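Local coordinates for protein proteasome chaperone 4 (Saccharomyces cerevisiae, PDB 2Z5B) that pairs with its partner chaperone IRC25 and promotes formation of the alpha-ring during assembly of the yeast 20S proteasome, at residues A[22-27]-A[135-140]; A[45-50]-A[127-132]; A[63-68]-A[106-111]; A[88-91]-A[96-99]; A[101-106]-A[115-120]. All coordinates share one frame; numbering follows the deposited sequence.

How the contacts relate
Contacts 1, 2, 3 and 5 set helices against strands of one six-stranded mixed sheet. Contact 4 ties the loop before helix 94-111 to its first turns. Contact 5, about 4 Å from the chain centre, lies in the middle. Contact 4 uses the start of helix 94-111, contact 5 the middle and contact 3 the end; contacts 3 and 5 share I106. The centres of contacts 3 and 4 are each about 8 Å from that of contact 5 and about 15 Å from each other. Contacts 1 and 2 lie on neighbouring strands, centres about 8 Å apart. M99 and M103 join contacts 4 and 5 to contact 1 through I137 and L138. The partner chain YLR021W touches contacts 1, 3, 4 and 5.

Contact 1. Residues A[22-27]-A[135-140]; sequences PTLDVI and LYILKK
L24 turns its CG anti to the carbonyl carbon (chi1 -52°), which brings its methyl ends to I137. The two side chains meet between strand 24-31 and helix 134-149, crossing at a slant. Each methyl end of L24 has its own partner. L24 CD2 lies 4.0 Å from I137 CG1, and L24 CD1 lies 4.1 Å from I137 CG2. The contact is apolar and not especially tight. F47 from strand 41-47 touches both residues, and M99 and M103 from helix 94-111 add to the I137 side.

This is the packing of a C-terminal helix on a face of the mixed sheet. Strand 24-31 is next to the outermost strand 6-13, and I13 of that strand touches both L24 and K140.

The second half of the contact is polar and passes through a water. Y136 has its CG anti to the backbone N (chi1 175°), which carries the hydroxyl toward P22. The water lies at the ring edge, in its plane. It bridges the two residues, 2.7 Å from Y136 OH and 2.6 Å from P22 O. No direct hydrogen bond joins the two segments. P22 O also stands 4.0 Å from Y136 CE2, oblique to the ring. On one face of the Y136 ring, offset toward the rim, lies CG of K140 from the next turn of the helix.

Contact 2. Residues A[45-50]-A[127-132]; sequences VGFKQE and PSMLVA
F47 of strand 41-47 reaches to the short helix 128-132 and meets M129 and L130 there. The tight part is at the far end of its ring, where CE2 and CZ press against L130 CD1 and M129 CB. F47 CZ lies 3.6 Å from M129 CB, and F47 CE2 lies 3.6 Å from L130 CD1. The leucine methyl comes in obliquely to the ring. F47 holds CG anti to the carbonyl carbon (chi1 -59°), which points the ring at the helix. F47 and L130 are both buried. W119 of the neighbouring strand meets the F47 ring edge-to-face, and it also touches L130. M99 adds to the packing round L130.

The looser, solvent side is the end of M129, an exposed residue. Its sulfur lies over one face of the F47 ring. M129 SD is 4.0 Å from the centroid of the F47 ring and 20° off the ring normal. It sits 3.7 Å above the plane of that ring, shifted toward the rim, and its nearest ring atom is F47 CE2 at 3.8 Å. No hydrogen bond joins the two segments; the contact is apolar packing with one sulfur-aromatic contact. The sulfur over the ring face is a Met-aromatic contact, here where a short helix packs on a sheet strand.

Contact 3. Residues A[63-68]-A[106-111]; sequences YYAIPL and IISERF
A65 and S108 make the apolar part of this contact, between strand 58-67 and the C-terminal part of helix 94-111. A65 CB lies 4.0 Å from S108 CB, and both bonds to CB point at the other segment. With such small side chains the backbones come close. The segment axes approach to 7.4 Å, and the CA atoms of I66 and S108 are 5.8 Å apart. A104, one turn earlier in the helix, also touches A65.

The hydroxyl makes the remaining close contacts. With chi1 at -175°, S108 points OG away from its own backbone N and over the strand backbone at I66 and P67. S108 OG lies 3.3 Å from P67 CD and 3.5 Å from I66 CA. These are van der Waals contacts. No hydrogen bond crosses between the segments. The hydroxyl is instead hydrogen-bonded to R113 O, in the turn that follows the helix, so this buried polar group has a partner.

A backbone hydrogen bond ties A65 to C115 of strand 115-121. Strand and helix segments run nearly the same way, 25° apart. The small side chains of A65 and S108 face each other where a helix is laid along one face of a mixed beta-sheet, as in alpha/beta folds.

Contact 4. Residues A[88-91]-A[96-99]; sequences LLDT and IRDM
R97 on the first turns of helix 94-111 reaches back to D90 and T91, in the loop that leads into that helix. Its side chain bends at chi3, which brings the guanidinium round to the loop. T91 O takes two of its N-H groups. The better bond comes from R97 NH2, 2.8 Å from T91 O, with an N-H...O angle of 140°. The donor is tilted 16° from the carbonyl plane. R97 NE also donates to T91 O at 3.0 Å, but weakly.

R97 NE has a second acceptor, D90 OD1, at 3.1 Å. This hydrogen bond is also weak and part of a salt bridge. The single N-H of NE is split between the two acceptors, which fits both bonds being weak. OD1 lies at the edge of the guanidinium, in its plane, while the carboxylate plane stands 81° from it. D90 OD1 also takes a weak bond from T91 N at 2.8 Å.

The loop follows a classic beta bulge, where L88 and L89 both face Y62, and it leads from strand 83-87 into the helix. The remaining guanidinium nitrogen, R97 NH1, makes a salt bridge with D94. T91 OG1 accepts a hydrogen bond from D93 N just before the helix.

Beneath the polar groups, T91 CG2 lies 3.5 Å from R97 N, 3.8 Å from R97 CB and 3.9 Å from I96 CG2. I96 in turn touches W119 of the sheet.

Contact 5. Residues A[101-106]-A[115-120]; sequences RHMATI and CYVTWS
M103 is the first residue of the helix segment to meet strand 115-121. M103 CG lies 3.7 Å from V117 CG2 and 3.9 Å from V117 CG1, and the two side chains cross at about a right angle. M103 CG is anti to the backbone N (chi1 -169°), and the chain then bends at chi2 and chi3. L138 and C141 of helix 134-149 and L43 of strand 41-47 also touch it.

Here helix and strand are consecutive elements joined by a short turn, and their segment axes run nearly antiparallel, 157° apart. Helix 94-111 lies along the inner strand 115-121, on one face of the sheet.

A104 comes next and allows a close approach. A104 CA lies 3.6 Å from V117 CG2, and A104 CB lies 3.8 Å from the same methyl. The CA atoms of A104 and V117 are 5.5 Å apart. Toward the start of the strand, A104 O is 3.8 Å from C115 CB, and C115 SG packs beside A104 CA at 4.1 Å. Y63 of the adjacent strand also touches A104.

T105 points away from the strand, and its hydroxyl is bonded back to the helix. T105 OG1 donates to R101 O at 2.8 Å, from above the carbonyl plane. R101 O also takes the backbone N-H of T105 in the usual helical way.

Contact 1. Residues A[22-27]-A[135-140]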
# COMPACT_ATOMS: atom_id res chain seq x y z
N PRO A 22 -3.09 -14.05 -20.46
CA PRO A 22 -2.99 -14.46 -19.07
C PRO A 22 -4.21 -14.03 -18.26
O PRO A 22 -4.81 -12.99 -18.53
CB PRO A 22 -1.74 -13.73 -18.60
CG PRO A 22 -1.71 -12.49 -19.41
CD PRO A 22 -2.18 -12.93 -20.76
N THR A 23 -4.57 -14.87 -17.31
CA THR A 23 -5.58 -14.57 -16.34
C THR A 23 -4.98 -13.61 -15.32
O THR A 23 -3.82 -13.76 -14.94
CB THR A 23 -6.01 -15.85 -15.64
OG1 THR A 23 -6.48 -16.77 -16.62
CG2 THR A 23 -7.10 -15.56 -14.64
N LEU A 24 -5.74 -12.60 -14.91
CA LEU A 24 -5.18 -11.60 -13.98
C LEU A 24 -5.84 -11.72 -12.62
O LEU A 24 -7.02 -12.06 -12.52
CB LEU A 24 -5.36 -10.17 -14.54
CG LEU A 24 -4.85 -9.91 -15.96
CD1 LEU A 24 -5.43 -8.63 -16.50
CD2 LEU A 24 -3.34 -9.91 -16.02
N ASP A 25 -5.05 -11.42 -11.60
CA ASP A 25 -5.47 -11.42 -10.21
C ASP A 25 -5.43 -9.97 -9.71
O ASP A 25 -4.41 -9.30 -9.84
CB ASP A 25 -4.46 -12.25 -9.43
CG ASP A 25 -4.97 -12.67 -8.07
OD1 ASP A 25 -6.19 -12.62 -7.85
OD2 ASP A 25 -4.14 -13.06 -7.23
N VAL A 26 -6.54 -9.51 -9.13
CA VAL A 26 -6.73 -8.12 -8.76
C VAL A 26 -7.22 -7.99 -7.31
O VAL A 26 -8.10 -8.73 -6.86
CB VAL A 26 -7.75 -7.44 -9.73
CG1 VAL A 26 -8.15 -6.06 -9.22
CG2 VAL A 26 -7.19 -7.35 -11.18
N ILE A 27 -6.60 -7.06 -6.57
CA ILE A 27 -7.20 -6.48 -5.36
C ILE A 27 -7.29 -4.97 -5.61
O ILE A 27 -6.29 -4.33 -5.89
CB ILE A 27 -6.32 -6.74 -4.12
CG1 ILE A 27 -6.26 -8.25 -3.80
CG2 ILE A 27 -6.79 -5.91 -2.88
CD1 ILE A 27 -5.05 -8.62 -2.99
N LEU A 135 -1.63 -3.83 -23.80
CA LEU A 135 -2.91 -3.14 -24.03
C LEU A 135 -4.10 -3.90 -23.42
O LEU A 135 -5.00 -3.29 -22.85
CB LEU A 135 -3.16 -2.90 -25.54
CG LEU A 135 -4.50 -2.28 -25.96
CD1 LEU A 135 -4.50 -0.78 -25.76
CD2 LEU A 135 -4.86 -2.60 -27.44
N TYR A 136 -4.11 -5.22 -23.58
CA TYR A 136 -5.14 -6.07 -22.98
C TYR A 136 -5.21 -5.85 -21.47
O TYR A 136 -6.30 -5.71 -20.92
CB TYR A 136 -4.83 -7.54 -23.25
CG TYR A 136 -5.76 -8.50 -22.57
CD1 TYR A 136 -7.02 -8.77 -23.10
CD2 TYR A 136 -5.37 -9.16 -21.41
CE1 TYR A 136 -7.89 -9.67 -22.48
CE2 TYR A 136 -6.23 -10.05 -20.78
CZ TYR A 136 -7.48 -10.30 -21.32
OH TYR A 136 -8.32 -11.19 -20.71
N ILE A 137 -4.06 -5.85 -20.80
CA ILE A 137 -4.06 -5.77 -19.34
C ILE A 137 -4.64 -4.42 -18.89
O ILE A 137 -5.51 -4.37 -18.02
CB ILE A 137 -2.65 -6.00 -18.74
CG1 ILE A 137 -2.17 -7.44 -18.98
CG2 ILE A 137 -2.63 -5.69 -17.24
CD1 ILE A 137 -0.68 -7.66 -18.75
N LEU A 138 -4.18 -3.34 -19.51
CA LEU A 138 -4.72 -2.02 -19.20
C LEU A 138 -6.23 -1.91 -19.40
O LEU A 138 -6.95 -1.47 -18.49
CB LEU A 138 -3.98 -0.93 -19.99
CG LEU A 138 -2.47 -0.81 -19.76
CD1 LEU A 138 -1.82 0.04 -20.88
CD2 LEU A 138 -2.17 -0.21 -18.38
N LYS A 139 -6.73 -2.32 -20.57
CA LYS A 139 -8.18 -2.21 -20.85
C LYS A 139 -9.05 -3.07 -19.93
O LYS A 139 -10.11 -2.63 -19.48
CB LYS A 139 -8.51 -2.47 -22.33
CG LYS A 139 -8.47 -3.93 -22.79
CD LYS A 139 -9.90 -4.48 -22.98
CE LYS A 139 -9.93 -5.62 -23.98
NZ LYS A 139 -11.31 -6.18 -24.20
N LYS A 140 -8.58 -4.27 -19.61
CA LYS A 140 -9.36 -5.13 -18.72
C LYS A 140 -9.44 -4.53 -17.32
O LYS A 140 -10.46 -4.68 -16.65
CB LYS A 140 -8.80 -6.55 -18.65
CG LYS A 140 -8.95 -7.37 -19.97
CD LYS A 140 -10.39 -7.47 -20.50
CE LYS A 140 -11.07 -8.75 -20.04
NZ LYS A 140 -12.36 -9.03 -20.77
O HOH W 1 -7.19 -11.94 -18.34

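Contact 2. Residues A[45-50]-A[127-132]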
# COMPACT_ATOMS: atom_id res chain seq x y z
N VAL A 45 -2.29 -5.66 -9.00
CA VAL A 45 -2.58 -6.48 -10.19
C VAL A 45 -1.38 -7.36 -10.57
O VAL A 45 -0.24 -6.96 -10.41
CB VAL A 45 -3.12 -5.64 -11.39
CG1 VAL A 45 -2.12 -4.56 -11.84
CG2 VAL A 45 -3.53 -6.55 -12.60
N GLY A 46 -1.67 -8.58 -11.00
CA GLY A 46 -0.62 -9.52 -11.41
C GLY A 46 -1.24 -10.67 -12.18
O GLY A 46 -2.46 -10.72 -12.34
N PHE A 47 -0.39 -11.58 -12.64
CA PHE A 47 -0.88 -12.81 -13.24
C PHE A 47 -1.38 -13.74 -12.14
O PHE A 47 -1.00 -13.59 -10.98
CB PHE A 47 0.21 -13.46 -14.10
CG PHE A 47 0.72 -12.58 -15.21
CD1 PHE A 47 -0.16 -11.85 -15.99
CD2 PHE A 47 2.07 -12.52 -15.49
CE1 PHE A 47 0.31 -11.03 -17.02
CE2 PHE A 47 2.55 -11.72 -16.52
CZ PHE A 47 1.66 -10.97 -17.29
N LYS A 48 -2.26 -14.66 -12.51
CA LYS A 48 -2.76 -15.63 -11.56
C LYS A 48 -2.26 -17.02 -11.93
O LYS A 48 -2.21 -17.39 -13.10
CB LYS A 48 -4.28 -15.64 -11.57
CG LYS A 48 -4.89 -16.45 -10.43
CD LYS A 48 -6.34 -16.81 -10.68
CE LYS A 48 -7.08 -15.70 -11.34
NZ LYS A 48 -6.79 -14.36 -10.77
N GLN A 49 -1.89 -17.80 -10.91
CA GLN A 49 -1.60 -19.21 -11.07
C GLN A 49 -2.66 -20.03 -10.32
O GLN A 49 -3.10 -19.64 -9.24
CB GLN A 49 -0.19 -19.52 -10.55
CG GLN A 49 0.17 -20.99 -10.42
CD GLN A 49 1.26 -21.43 -11.37
OE1 GLN A 49 2.43 -21.51 -11.00
NE2 GLN A 49 0.88 -21.71 -12.62
N GLU A 50 -3.08 -21.13 -10.95
CA GLU A 50 -3.80 -22.28 -10.35
C GLU A 50 -5.32 -22.22 -10.46
O GLU A 50 -5.90 -22.97 -11.24
CB GLU A 50 -3.32 -22.65 -8.93
CG GLU A 50 -4.20 -22.19 -7.78
CD GLU A 50 -3.54 -22.40 -6.43
OE1 GLU A 50 -3.21 -21.39 -5.77
OE2 GLU A 50 -3.31 -23.58 -6.05
N PRO A 127 8.42 -11.25 -17.54
CA PRO A 127 7.83 -9.95 -17.88
C PRO A 127 7.63 -9.63 -19.39
O PRO A 127 6.94 -8.66 -19.70
CB PRO A 127 8.77 -8.94 -17.23
CG PRO A 127 9.49 -9.69 -16.18
CD PRO A 127 9.66 -11.09 -16.76
N SER A 128 8.19 -10.43 -20.30
CA SER A 128 7.82 -10.31 -21.73
C SER A 128 6.31 -10.46 -21.97
O SER A 128 5.78 -9.91 -22.95
CB SER A 128 8.60 -11.28 -22.63
OG SER A 128 7.95 -12.56 -22.71
N MET A 129 5.64 -11.20 -21.09
CA MET A 129 4.18 -11.34 -21.09
C MET A 129 3.46 -9.99 -20.89
O MET A 129 2.37 -9.79 -21.42
CB MET A 129 3.74 -12.29 -19.97
CG MET A 129 3.22 -13.65 -20.40
SD MET A 129 2.02 -14.32 -19.18
CE MET A 129 2.63 -16.00 -19.09
N LEU A 130 4.06 -9.09 -20.12
CA LEU A 130 3.48 -7.75 -19.90
C LEU A 130 3.55 -6.94 -21.19
O LEU A 130 2.61 -6.21 -21.52
CB LEU A 130 4.21 -7.02 -18.76
CG LEU A 130 3.87 -7.41 -17.31
CD1 LEU A 130 4.49 -8.75 -16.94
CD2 LEU A 130 4.35 -6.35 -16.34
N VAL A 131 4.64 -7.10 -21.92
CA VAL A 131 4.84 -6.43 -23.21
C VAL A 131 3.84 -6.94 -24.24
O VAL A 131 3.17 -6.16 -24.91
CB VAL A 131 6.29 -6.61 -23.71
CG1 VAL A 131 6.51 -5.91 -25.06
CG2 VAL A 131 7.27 -6.09 -22.68
N ALA A 132 3.71 -8.26 -24.32
CA ALA A 132 2.87 -8.92 -25.32
C ALA A 132 1.38 -8.66 -25.09
O ALA A 132 0.59 -8.63 -26.04
CB ALA A 132 3.15 -10.42 -25.32

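Contact 3. Residues A[63-68]-A[106-111]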
# COMPACT_ATOMS: atom_id res chain seq x y z
N TYR A 63 3.41 2.40 -8.03
CA TYR A 63 3.39 3.64 -8.81
C TYR A 63 2.23 4.52 -8.38
O TYR A 63 1.15 4.02 -8.15
CB TYR A 63 3.23 3.33 -10.30
CG TYR A 63 4.00 4.30 -11.17
CD1 TYR A 63 3.46 5.53 -11.54
CD2 TYR A 63 5.27 3.98 -11.62
CE1 TYR A 63 4.20 6.44 -12.33
CE2 TYR A 63 6.00 4.85 -12.41
CZ TYR A 63 5.47 6.08 -12.76
OH TYR A 63 6.21 6.93 -13.54
N TYR A 64 2.47 5.83 -8.30
CA TYR A 64 1.45 6.80 -7.91
C TYR A 64 1.17 7.81 -9.02
O TYR A 64 2.11 8.30 -9.64
CB TYR A 64 1.95 7.56 -6.67
CG TYR A 64 1.03 8.64 -6.17
CD1 TYR A 64 -0.21 8.33 -5.62
CD2 TYR A 64 1.40 10.00 -6.21
CE1 TYR A 64 -1.06 9.31 -5.15
CE2 TYR A 64 0.53 10.99 -5.74
CZ TYR A 64 -0.69 10.63 -5.19
OH TYR A 64 -1.57 11.57 -4.72
N ALA A 65 -0.11 8.13 -9.25
CA ALA A 65 -0.49 9.26 -10.12
C ALA A 65 -1.68 10.04 -9.57
O ALA A 65 -2.49 9.51 -8.82
CB ALA A 65 -0.79 8.79 -11.53
N ILE A 66 -1.77 11.31 -9.97
CA ILE A 66 -2.81 12.20 -9.51
C ILE A 66 -3.00 13.30 -10.57
O ILE A 66 -2.02 13.71 -11.21
CB ILE A 66 -2.45 12.78 -8.07
CG1 ILE A 66 -3.59 13.66 -7.51
CG2 ILE A 66 -1.10 13.51 -8.08
CD1 ILE A 66 -3.43 14.04 -6.04
N PRO A 67 -4.25 13.75 -10.81
CA PRO A 67 -4.45 14.89 -11.71
C PRO A 67 -3.72 16.11 -11.15
O PRO A 67 -3.80 16.37 -9.95
CB PRO A 67 -5.96 15.11 -11.69
CG PRO A 67 -6.54 13.79 -11.21
CD PRO A 67 -5.53 13.26 -10.25
N LEU A 68 -2.98 16.82 -12.00
CA LEU A 68 -2.20 17.98 -11.54
C LEU A 68 -3.10 19.19 -11.23
O LEU A 68 -2.88 19.89 -10.25
CB LEU A 68 -1.11 18.36 -12.57
CG LEU A 68 0.10 19.28 -12.30
CD1 LEU A 68 -0.25 20.67 -11.75
CD2 LEU A 68 1.17 18.65 -11.42
N ILE A 106 -3.17 6.09 -16.58
CA ILE A 106 -4.43 5.96 -17.30
C ILE A 106 -5.65 5.87 -16.35
O ILE A 106 -6.70 6.48 -16.62
CB ILE A 106 -4.41 4.77 -18.31
CG1 ILE A 106 -3.41 5.07 -19.44
CG2 ILE A 106 -5.79 4.57 -18.94
CD1 ILE A 106 -2.74 3.83 -20.02
N ILE A 107 -5.50 5.14 -15.25
CA ILE A 107 -6.58 5.08 -14.26
C ILE A 107 -6.88 6.47 -13.70
O ILE A 107 -8.04 6.87 -13.63
CB ILE A 107 -6.30 4.08 -13.12
CG1 ILE A 107 -6.26 2.65 -13.66
CG2 ILE A 107 -7.37 4.18 -12.03
CD1 ILE A 107 -5.73 1.62 -12.68
N SER A 108 -5.84 7.20 -13.32
CA SER A 108 -6.00 8.54 -12.77
C SER A 108 -6.69 9.48 -13.77
O SER A 108 -7.61 10.21 -13.40
CB SER A 108 -4.65 9.09 -12.33
OG SER A 108 -4.81 10.33 -11.68
N GLU A 109 -6.25 9.45 -15.02
CA GLU A 109 -6.93 10.20 -16.09
C GLU A 109 -8.38 9.76 -16.24
O GLU A 109 -9.30 10.58 -16.24
CB GLU A 109 -6.18 10.05 -17.42
CG GLU A 109 -4.90 10.86 -17.49
CD GLU A 109 -4.04 10.56 -18.70
OE1 GLU A 109 -3.54 9.41 -18.81
OE2 GLU A 109 -3.83 11.49 -19.52
N ARG A 110 -8.59 8.45 -16.34
CA ARG A 110 -9.91 7.92 -16.62
C ARG A 110 -10.93 8.33 -15.56
O ARG A 110 -12.07 8.66 -15.88
CB ARG A 110 -9.86 6.39 -16.78
CG ARG A 110 -11.18 5.73 -17.20
CD ARG A 110 -11.80 6.38 -18.44
NE ARG A 110 -13.07 5.76 -18.82
CZ ARG A 110 -14.23 5.97 -18.20
NH1 ARG A 110 -14.31 6.78 -17.15
NH2 ARG A 110 -15.33 5.34 -18.62
N PHE A 111 -10.50 8.36 -14.30
CA PHE A 111 -11.45 8.54 -13.22
C PHE A 111 -11.27 9.82 -12.44
O PHE A 111 -12.01 10.08 -11.50
CB PHE A 111 -11.46 7.30 -12.32
CG PHE A 111 -11.82 6.05 -13.05
CD1 PHE A 111 -13.14 5.83 -13.47
CD2 PHE A 111 -10.85 5.10 -13.36
CE1 PHE A 111 -13.47 4.68 -14.17
CE2 PHE A 111 -11.17 3.96 -14.05
CZ PHE A 111 -12.49 3.74 -14.46

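Contact 4. Residues A[88-91]-A[96-99]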
# COMPACT_ATOMS: atom_id res chain seq x y z
N LEU A 88 6.78 5.03 -6.62
CA LEU A 88 7.00 5.06 -5.17
C LEU A 88 7.97 3.95 -4.76
O LEU A 88 8.83 4.15 -3.91
CB LEU A 88 5.68 4.98 -4.42
CG LEU A 88 4.67 6.11 -4.70
CD1 LEU A 88 3.51 6.02 -3.74
CD2 LEU A 88 5.31 7.49 -4.60
N LEU A 89 7.83 2.78 -5.36
CA LEU A 89 8.87 1.77 -5.27
C LEU A 89 9.22 1.43 -6.70
O LEU A 89 8.43 0.81 -7.41
CB LEU A 89 8.38 0.51 -4.53
CG LEU A 89 9.43 -0.60 -4.35
CD1 LEU A 89 10.49 -0.19 -3.34
CD2 LEU A 89 8.80 -1.91 -3.92
N ASP A 90 10.40 1.88 -7.14
CA ASP A 90 10.81 1.74 -8.54
C ASP A 90 11.31 0.33 -8.83
O ASP A 90 11.65 -0.42 -7.92
CB ASP A 90 11.88 2.79 -8.87
CG ASP A 90 11.89 3.20 -10.34
OD1 ASP A 90 11.14 2.59 -11.14
OD2 ASP A 90 12.65 4.13 -10.70
N THR A 91 11.30 -0.05 -10.10
CA THR A 91 11.94 -1.29 -10.57
C THR A 91 12.94 -0.95 -11.67
O THR A 91 12.74 0.02 -12.40
CB THR A 91 10.92 -2.35 -11.10
OG1 THR A 91 11.63 -3.45 -11.70
CG2 THR A 91 9.98 -1.75 -12.15
N ILE A 96 8.14 -4.03 -16.48
CA ILE A 96 7.30 -3.87 -15.29
C ILE A 96 6.97 -2.39 -15.04
O ILE A 96 5.80 -2.05 -14.89
CB ILE A 96 7.94 -4.51 -14.04
CG1 ILE A 96 8.10 -6.03 -14.27
CG2 ILE A 96 7.08 -4.24 -12.78
CD1 ILE A 96 9.02 -6.72 -13.28
N ARG A 97 7.99 -1.52 -15.04
CA ARG A 97 7.78 -0.07 -14.83
C ARG A 97 6.79 0.57 -15.80
O ARG A 97 5.92 1.37 -15.38
CB ARG A 97 9.10 0.72 -14.88
CG ARG A 97 9.07 2.04 -14.08
CD ARG A 97 10.32 2.90 -14.31
NE ARG A 97 11.54 2.10 -14.20
CZ ARG A 97 12.29 1.70 -15.22
NH1 ARG A 97 11.96 2.02 -16.47
NH2 ARG A 97 13.36 0.96 -14.98
N ASP A 98 6.93 0.25 -17.09
CA ASP A 98 6.00 0.72 -18.13
C ASP A 98 4.57 0.39 -17.75
O ASP A 98 3.69 1.25 -17.81
CB ASP A 98 6.31 0.11 -19.51
CG ASP A 98 7.52 0.75 -20.18
OD1 ASP A 98 8.11 1.70 -19.59
OD2 ASP A 98 7.89 0.28 -21.28
N MET A 99 4.34 -0.86 -17.36
CA MET A 99 2.99 -1.31 -17.04
C MET A 99 2.38 -0.55 -15.86
O MET A 99 1.24 -0.09 -15.95
CB MET A 99 2.96 -2.81 -16.76
CG MET A 99 1.61 -3.31 -16.27
SD MET A 99 0.29 -2.99 -17.47
CE MET A 99 0.71 -4.30 -18.59

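Contact 5. Residues A[101-106]-A[115-120]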
# COMPACT_ATOMS: atom_id res chain seq x y z
N ARG A 101 3.38 2.30 -14.55
CA ARG A 101 3.25 3.72 -14.91
C ARG A 101 2.00 3.96 -15.72
O ARG A 101 1.21 4.82 -15.37
CB ARG A 101 4.47 4.21 -15.70
CG ARG A 101 4.34 5.66 -16.18
CD ARG A 101 5.67 6.12 -16.80
NE ARG A 101 6.16 5.20 -17.84
CZ ARG A 101 5.81 5.23 -19.13
NH1 ARG A 101 4.95 6.13 -19.60
NH2 ARG A 101 6.34 4.35 -19.96
N HIS A 102 1.84 3.21 -16.81
CA HIS A 102 0.65 3.33 -17.66
C HIS A 102 -0.63 3.08 -16.89
O HIS A 102 -1.60 3.83 -17.04
CB HIS A 102 0.71 2.38 -18.85
CG HIS A 102 1.67 2.82 -19.92
ND1 HIS A 102 2.37 1.94 -20.69
CD2 HIS A 102 2.04 4.06 -20.33
CE1 HIS A 102 3.15 2.60 -21.54
NE2 HIS A 102 2.96 3.89 -21.34
N MET A 103 -0.63 2.01 -16.09
CA MET A 103 -1.81 1.67 -15.29
C MET A 103 -2.23 2.81 -14.39
O MET A 103 -3.37 3.24 -14.44
CB MET A 103 -1.57 0.40 -14.46
CG MET A 103 -2.83 -0.15 -13.82
SD MET A 103 -4.02 -0.79 -15.02
CE MET A 103 -3.23 -2.35 -15.41
N ALA A 104 -1.31 3.32 -13.58
CA ALA A 104 -1.64 4.38 -12.64
C ALA A 104 -2.07 5.63 -13.38
O ALA A 104 -3.06 6.23 -13.02
CB ALA A 104 -0.46 4.66 -11.73
N THR A 105 -1.31 6.01 -14.41
CA THR A 105 -1.57 7.25 -15.15
C THR A 105 -2.90 7.20 -15.89
O THR A 105 -3.68 8.15 -15.83
CB THR A 105 -0.42 7.58 -16.14
OG1 THR A 105 0.83 7.57 -15.43
CG2 THR A 105 -0.59 9.01 -16.70
N ILE A 106 -3.17 6.09 -16.58
CA ILE A 106 -4.43 5.96 -17.30
C ILE A 106 -5.65 5.87 -16.35
O ILE A 106 -6.70 6.48 -16.62
CB ILE A 106 -4.41 4.77 -18.31
CG1 ILE A 106 -3.41 5.07 -19.44
CG2 ILE A 106 -5.79 4.57 -18.94
CD1 ILE A 106 -2.74 3.83 -20.02
N CYS A 115 -4.31 7.62 -7.86
CA CYS A 115 -4.25 6.17 -8.04
C CYS A 115 -2.89 5.66 -7.59
O CYS A 115 -1.86 6.26 -7.92
CB CYS A 115 -4.43 5.80 -9.54
SG CYS A 115 -4.56 4.00 -9.85
N TYR A 116 -2.91 4.56 -6.85
CA TYR A 116 -1.73 3.83 -6.45
C TYR A 116 -1.84 2.48 -7.15
O TYR A 116 -2.87 1.81 -7.06
CB TYR A 116 -1.71 3.59 -4.94
CG TYR A 116 -1.56 4.84 -4.10
CD1 TYR A 116 -2.65 5.69 -3.87
CD2 TYR A 116 -0.34 5.16 -3.52
CE1 TYR A 116 -2.52 6.82 -3.09
CE2 TYR A 116 -0.20 6.30 -2.72
CZ TYR A 116 -1.30 7.11 -2.52
OH TYR A 116 -1.19 8.24 -1.76
N VAL A 117 -0.78 2.09 -7.85
CA VAL A 117 -0.79 0.79 -8.53
C VAL A 117 0.38 -0.08 -8.10
O VAL A 117 1.53 0.36 -8.11
CB VAL A 117 -0.76 0.97 -10.07
CG1 VAL A 117 -0.42 -0.32 -10.77
CG2 VAL A 117 -2.10 1.45 -10.57
N THR A 118 0.09 -1.31 -7.73
CA THR A 118 1.14 -2.29 -7.51
C THR A 118 1.13 -3.31 -8.62
O THR A 118 0.08 -3.88 -8.91
CB THR A 118 0.87 -3.07 -6.19
OG1 THR A 118 0.95 -2.17 -5.08
CG2 THR A 118 1.89 -4.17 -6.02
N TRP A 119 2.31 -3.61 -9.19
CA TRP A 119 2.44 -4.77 -10.05
C TRP A 119 3.03 -5.92 -9.22
O TRP A 119 4.11 -5.81 -8.65
CB TRP A 119 3.23 -4.52 -11.36
CG TRP A 119 3.24 -5.83 -12.16
CD1 TRP A 119 4.18 -6.80 -12.10
CD2 TRP A 119 2.20 -6.32 -13.03
NE1 TRP A 119 3.81 -7.87 -12.90
CE2 TRP A 119 2.60 -7.60 -13.47
CE3 TRP A 119 0.97 -5.81 -13.47
CZ2 TRP A 119 1.83 -8.36 -14.37
CZ3 TRP A 119 0.20 -6.56 -14.35
CH2 TRP A 119 0.63 -7.82 -14.79
N SER A 120 2.24 -6.98 -9.11
CA SER A 120 2.56 -8.18 -8.35
C SER A 120 3.09 -9.23 -9.31
O SER A 120 2.38 -9.62 -10.23
CB SER A 120 1.29 -8.69 -7.64
OG SER A 120 1.49 -10.01 -7.12